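Phosphoribosyl-AMP cyclohydrolase (Medicago truncatula, PDB 7BGM) probably catalyses two successive steps of histidine biosynthesis, hydrolysing phosphoribosyl-ATP to phosphoribosyl-AMP and diphosphate and then opening the adenine ring of that product. Local coordinates at residues 39-44 against 50-55; 160-165 against 194-199. All blocks are in the same frame, centred on the assembly; numbering follows the deposited sequence.

Contact 1. Residues 39-44 against 50-55; sequences REAVAT and KATFYS
Lys50 meets the end of 39-44 through its backbone: its O lies 4.4 Å from Thr44 O, a distance at which the two carbonyls are merely neighbours, while the lysine side chain leads away from the helix. The same Lys50 O accepts a hydrogen bond from Thr52 OG1 at 2.9 Å, the hydroxyl sitting above the carbonyl plane, 40° out of it. Thr52 OG1 is also hydrogen-bonded to Thr63 OG1 on strand 60-63, so two partners fix the rotation of this threonine. With OG1 beside the backbone N (chi1 -60°) and CG2 therefore anti to that N, Thr52 turns its methyl to the helix, where it rests 3.9 Å from Thr44 CG2; the two side chains cross at about a right angle. Thr44 CG2 also reaches Thr52 OG1 (3.7 Å), and Thr52 CB comes equally close to Ala41 O. This is a helix laid against a strand in the cyclohydrolase part of the enzyme: the axes of 39-44 and 52-55 approach to 6.9 Å at 162°, nearly antiparallel, and no hydrogen bond joins the two segments. Just past 39-44, Thr45 OG1 does bond to Thr52 N. The small side chain of Ala41 permits the close approach, its CB lying 3.6 Å from Thr52 O. The same CB lies 3.8 Å from Phe53 C and a little farther from Tyr54 N, so it rests on the strand backbone. Phe53 itself points away from the helix, its ring beside Met33 and Trp62, both AMP-binding residues.

Contact 2. Residues 160-165 against 194-199; sequences KLLCSK and LYHAMV
Two helices of the MazG-type pyrophosphohydrolase domain, 159-178 and 183-204, meet where Leu162 and Lys165 pack on His196 and Val199. Lys165 passes obliquely by the imidazole, with CB 3.5 Å from His196 CD2 and CE 3.6 Å from His196 NE2. Bends at chi2 and chi3 (-64° and -54°) fold the chain along the ring, and its NZ makes salt bridges with Glu168 and Glu169 rather than with the histidine. The short segments cross at -144° with axes 9.6 Å apart, running roughly antiparallel as a helical hairpin; Glu169 on one helix and Glu189 and Asp192 on the other bind a zinc ion, and Lys165 is itself an AMP-binding residue. The imidazole is held by ND1, hydrogen-bonded to Asp192 O, and by Tyr195 CD2, which sits over the centre of one face, whereas NE2 is buried without a polar partner. Were His196 an alanine, the Lys165 methylenes would probably lose the ring they pack on, and Asp192 O this side-chain donor. One turn before Lys165, Leu162 spreads its two methyls: CD1 lies 3.5 Å from His196 O and near the plane of the ring at its edge, while CD2 touches Val199 CG1 at 3.9 Å.

From the N terminus, helix 3-9 and strands 19-25 and 31-37 precede helix 39-48. Contact 1 closes almost at once, the five residues 45-49 returning the chain so that strand 52-55 lies along the helix. The remaining strands of the cyclohydrolase part follow before the chain enters the helical pyrophosphohydrolase part, where contact 2 closes a longer excursion of 28 residues, nearly all helical, tying helix 159-178 to helix 183-204. The two closures are in series, neither nested nor crossed. Their centres are 45 Å apart, with nearest atoms about 27 Å apart, on opposite sides of the chain's centre: each is internal to one part of this bifunctional enzyme.

Contact 1. Residues 39-44 against 50-55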
loop_
_atom_site.group_PDB
_atom_site.type_symbol
_atom_site.label_atom_id
_atom_site.label_comp_id
_atom_site.label_asym_id
_atom_site.label_seq_id
_atom_site.Cartn_x
_atom_site.Cartn_y
_atom_site.Cartn_z
ATOM N N ARG A 39 21.679 -8.676 -12.617
ATOM C CA ARG A 39 21.127 -8.597 -13.966
ATOM C C ARG A 39 20.242 -9.802 -14.249
ATOM O O ARG A 39 19.085 -9.668 -14.682
ATOM C CB ARG A 39 22.253 -8.526 -14.996
ATOM C CG ARG A 39 22.868 -7.167 -15.186
ATOM C CD ARG A 39 23.981 -7.280 -16.231
ATOM N NE ARG A 39 23.423 -7.349 -17.580
ATOM C CZ ARG A 39 23.283 -6.288 -18.367
ATOM N NH1 ARG A 39 23.678 -5.102 -17.930
ATOM N NH2 ARG A 39 22.754 -6.407 -19.583
ATOM N N GLU A 40 20.781 -10.993 -13.996
ATOM C CA GLU A 40 20.036 -12.211 -14.284
ATOM C C GLU A 40 18.733 -12.286 -13.495
ATOM O O GLU A 40 17.714 -12.714 -14.042
ATOM C CB GLU A 40 20.889 -13.437 -14.020
ATOM C CG GLU A 40 20.123 -14.713 -14.338
ATOM C CD GLU A 40 20.976 -15.986 -14.356
ATOM O OE1 GLU A 40 22.155 -15.976 -13.914
ATOM O OE2 GLU A 40 20.444 -17.011 -14.837
ATOM N N ALA A 41 18.729 -11.869 -12.225
ATOM C CA ALA A 41 17.489 -11.937 -11.442
ATOM C C ALA A 41 16.408 -11.039 -12.033
ATOM O O ALA A 41 15.223 -11.420 -12.054
ATOM C CB ALA A 41 17.722 -11.570 -9.970
ATOM N N VAL A 42 16.777 -9.831 -12.490
ATOM C CA VAL A 42 15.767 -8.947 -13.056
ATOM C C VAL A 42 15.281 -9.502 -14.386
ATOM O O VAL A 42 14.070 -9.524 -14.669
ATOM C CB VAL A 42 16.330 -7.520 -13.206
ATOM C CG1 VAL A 42 15.295 -6.610 -13.902
ATOM C CG2 VAL A 42 16.725 -6.966 -11.827
ATOM N N ALA A 43 16.204 -9.966 -15.223
ATOM C CA ALA A 43 15.800 -10.540 -16.514
ATOM C C ALA A 43 14.881 -11.750 -16.321
ATOM O O ALA A 43 13.900 -11.927 -17.057
ATOM C CB ALA A 43 17.032 -10.933 -17.322
ATOM N N THR A 44 15.162 -12.574 -15.310
ATOM C CA THR A 44 14.339 -13.759 -15.066
ATOM C C THR A 44 12.971 -13.369 -14.505
ATOM O O THR A 44 11.959 -14.000 -14.843
ATOM C CB THR A 44 15.072 -14.714 -14.118
ATOM O OG1 THR A 44 16.223 -15.248 -14.780
ATOM C CG2 THR A 44 14.174 -15.875 -13.683
ATOM N N LYS A 50 7.733 -14.111 -12.373
ATOM C CA LYS A 50 7.785 -14.543 -10.981
ATOM C C LYS A 50 8.939 -13.820 -10.302
ATOM O O LYS A 50 10.047 -13.785 -10.854
ATOM C CB LYS A 50 7.944 -16.066 -10.925
ATOM C CG LYS A 50 6.703 -16.730 -11.439
ATOM C CD LYS A 50 6.751 -18.229 -11.322
ATOM C CE LYS A 50 5.432 -18.793 -11.783
ATOM N NZ LYS A 50 5.302 -20.221 -11.345
ATOM N N ALA A 51 8.677 -13.225 -9.131
ATOM C CA ALA A 51 9.703 -12.437 -8.436
ATOM C C ALA A 51 10.940 -13.284 -8.158
ATOM O O ALA A 51 10.863 -14.299 -7.454
ATOM C CB ALA A 51 9.159 -11.857 -7.115
ATOM N N THR A 52 12.093 -12.835 -8.668
ATOM C CA THR A 52 13.350 -13.570 -8.594
ATOM C C THR A 52 14.432 -12.651 -8.049
ATOM O O THR A 52 14.494 -11.463 -8.405
ATOM C CB THR A 52 13.715 -14.118 -9.988
ATOM O OG1 THR A 52 12.666 -14.984 -10.431
ATOM C CG2 THR A 52 15.013 -14.910 -9.948
ATOM N N PHE A 53 15.292 -13.217 -7.198
ATOM C CA PHE A 53 16.256 -12.464 -6.402
ATOM C C PHE A 53 17.610 -13.132 -6.511
ATOM O O PHE A 53 17.739 -14.259 -7.006
ATOM C CB PHE A 53 15.839 -12.393 -4.917
ATOM C CG PHE A 53 14.503 -11.744 -4.701
ATOM C CD1 PHE A 53 14.399 -10.361 -4.520
ATOM C CD2 PHE A 53 13.347 -12.516 -4.685
ATOM C CE1 PHE A 53 13.141 -9.749 -4.353
ATOM C CE2 PHE A 53 12.102 -11.931 -4.513
ATOM C CZ PHE A 53 11.987 -10.537 -4.316
ATOM N N TYR A 54 18.625 -12.434 -6.024
ATOM C CA TYR A 54 19.951 -13.017 -5.814
ATOM C C TYR A 54 20.238 -13.078 -4.322
ATOM O O TYR A 54 20.184 -12.051 -3.641
ATOM C CB TYR A 54 21.013 -12.182 -6.508
ATOM C CG TYR A 54 22.417 -12.719 -6.400
ATOM C CD1 TYR A 54 22.862 -13.728 -7.249
ATOM C CD2 TYR A 54 23.304 -12.205 -5.465
ATOM C CE1 TYR A 54 24.152 -14.213 -7.162
ATOM C CE2 TYR A 54 24.614 -12.692 -5.373
ATOM C CZ TYR A 54 25.017 -13.695 -6.222
ATOM O OH TYR A 54 26.306 -14.176 -6.145
ATOM N N SER A 55 20.571 -14.261 -3.817
ATOM C CA SER A 55 20.911 -14.413 -2.400
ATOM C C SER A 55 22.387 -14.085 -2.188
ATOM O O SER A 55 23.261 -14.739 -2.762
ATOM C CB SER A 55 20.600 -15.826 -1.902
ATOM O OG SER A 55 21.274 -16.106 -0.672
#

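Contact 2. Residues 160-165 against 194-199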
loop_
_atom_site.group_PDB
_atom_site.type_symbol
_atom_site.label_atom_id
_atom_site.label_comp_id
_atom_site.label_asym_id
_atom_site.label_seq_id
_atom_site.Cartn_x
_atom_site.Cartn_y
_atom_site.Cartn_z
ATOM N N LYS A 160 -29.516 -5.610 11.243
ATOM C CA LYS A 160 -30.523 -4.669 10.758
ATOM C C LYS A 160 -30.119 -3.228 11.035
ATOM O O LYS A 160 -30.316 -2.351 10.188
ATOM C CB LYS A 160 -31.891 -4.984 11.378
ATOM C CG LYS A 160 -32.429 -6.368 11.007
ATOM C CD LYS A 160 -31.967 -6.843 9.612
ATOM C CE LYS A 160 -32.752 -6.203 8.460
ATOM N NZ LYS A 160 -31.896 -6.022 7.235
ATOM N N LEU A 161 -29.546 -2.967 12.211
ATOM C CA LEU A 161 -28.939 -1.665 12.453
ATOM C C LEU A 161 -27.845 -1.387 11.432
ATOM O O LEU A 161 -27.766 -0.280 10.886
ATOM C CB LEU A 161 -28.386 -1.600 13.877
ATOM C CG LEU A 161 -27.550 -0.383 14.283
ATOM C CD1 LEU A 161 -28.354 0.891 14.119
ATOM C CD2 LEU A 161 -27.066 -0.530 15.719
ATOM N N LEU A 162 -27.011 -2.396 11.134
ATOM C CA LEU A 162 -25.876 -2.183 10.236
ATOM C C LEU A 162 -26.332 -1.834 8.825
ATOM O O LEU A 162 -25.813 -0.892 8.211
ATOM C CB LEU A 162 -24.972 -3.418 10.206
ATOM C CG LEU A 162 -23.784 -3.360 9.231
ATOM C CD1 LEU A 162 -22.824 -2.210 9.544
ATOM C CD2 LEU A 162 -23.048 -4.697 9.221
ATOM N N CYS A 163 -27.278 -2.602 8.280
ATOM C CA CYS A 163 -27.739 -2.335 6.917
ATOM C C CYS A 163 -28.476 -1.014 6.851
ATOM O O CYS A 163 -28.352 -0.277 5.866
ATOM C CB CYS A 163 -28.639 -3.468 6.424
ATOM S SG CYS A 163 -27.741 -5.015 6.151
ATOM N N SER A 164 -29.237 -0.699 7.900
ATOM C CA SER A 164 -29.842 0.618 8.023
ATOM C C SER A 164 -28.803 1.726 7.882
ATOM O O SER A 164 -29.006 2.694 7.138
ATOM C CB SER A 164 -30.551 0.731 9.370
ATOM O OG SER A 164 -31.260 1.947 9.440
ATOM N N LYS A 165 -27.678 1.593 8.596
ATOM C CA LYS A 165 -26.632 2.612 8.547
ATOM C C LYS A 165 -25.980 2.693 7.167
ATOM O O LYS A 165 -25.665 3.786 6.692
ATOM C CB LYS A 165 -25.566 2.331 9.615
ATOM C CG LYS A 165 -26.022 2.602 11.058
ATOM C CD LYS A 165 -26.335 4.075 11.297
ATOM C CE LYS A 165 -25.167 4.987 10.902
ATOM N NZ LYS A 165 -25.603 6.408 10.731
ATOM N N LEU A 194 -17.384 3.816 4.101
ATOM C CA LEU A 194 -16.352 2.785 4.138
ATOM C C LEU A 194 -16.407 2.004 5.439
ATOM O O LEU A 194 -16.366 0.766 5.436
ATOM C CB LEU A 194 -14.968 3.410 3.958
ATOM C CG LEU A 194 -14.451 3.508 2.545
ATOM C CD1 LEU A 194 -13.057 4.049 2.641
ATOM C CD2 LEU A 194 -14.456 2.117 1.913
ATOM N N TYR A 195 -16.467 2.709 6.570
ATOM C CA TYR A 195 -16.444 2.024 7.856
ATOM C C TYR A 195 -17.604 1.035 7.970
ATOM O O TYR A 195 -17.399 -0.145 8.275
ATOM C CB TYR A 195 -16.478 3.047 8.989
ATOM C CG TYR A 195 -16.829 2.471 10.328
ATOM C CD1 TYR A 195 -15.893 1.741 11.054
ATOM C CD2 TYR A 195 -18.095 2.653 10.880
ATOM C CE1 TYR A 195 -16.216 1.209 12.299
ATOM C CE2 TYR A 195 -18.418 2.121 12.120
ATOM C CZ TYR A 195 -17.471 1.403 12.820
ATOM O OH TYR A 195 -17.788 0.875 14.053
ATOM N N HIS A 196 -18.830 1.490 7.698
ATOM C CA HIS A 196 -19.977 0.599 7.859
ATOM C C HIS A 196 -19.948 -0.535 6.836
ATOM O O HIS A 196 -20.254 -1.691 7.169
ATOM C CB HIS A 196 -21.272 1.405 7.779
ATOM C CG HIS A 196 -21.488 2.291 8.967
ATOM N ND1 HIS A 196 -21.056 3.598 9.013
ATOM C CD2 HIS A 196 -22.071 2.043 10.165
ATOM C CE1 HIS A 196 -21.375 4.122 10.185
ATOM N NE2 HIS A 196 -21.997 3.198 10.901
ATOM N N ALA A 197 -19.543 -0.240 5.598
ATOM C CA ALA A 197 -19.418 -1.312 4.625
ATOM C C ALA A 197 -18.400 -2.342 5.096
ATOM O O ALA A 197 -18.620 -3.548 4.954
ATOM C CB ALA A 197 -19.038 -0.759 3.255
ATOM N N MET A 198 -17.272 -1.886 5.660
ATOM C CA MET A 198 -16.262 -2.845 6.089
ATOM C C MET A 198 -16.741 -3.716 7.248
ATOM O O MET A 198 -16.257 -4.846 7.400
ATOM C CB MET A 198 -14.966 -2.110 6.427
ATOM C CG MET A 198 -14.270 -1.761 5.138
ATOM S SD MET A 198 -12.917 -0.645 5.412
ATOM C CE MET A 198 -11.788 -1.774 6.212
ATOM N N VAL A 199 -17.662 -3.220 8.079
ATOM C CA VAL A 199 -18.248 -4.092 9.099
ATOM C C VAL A 199 -19.052 -5.211 8.446
ATOM O O VAL A 199 -18.975 -6.379 8.865
ATOM C CB VAL A 199 -19.096 -3.280 10.098
ATOM C CG1 VAL A 199 -19.720 -4.209 11.158
ATOM C CG2 VAL A 199 -18.231 -2.206 10.756
#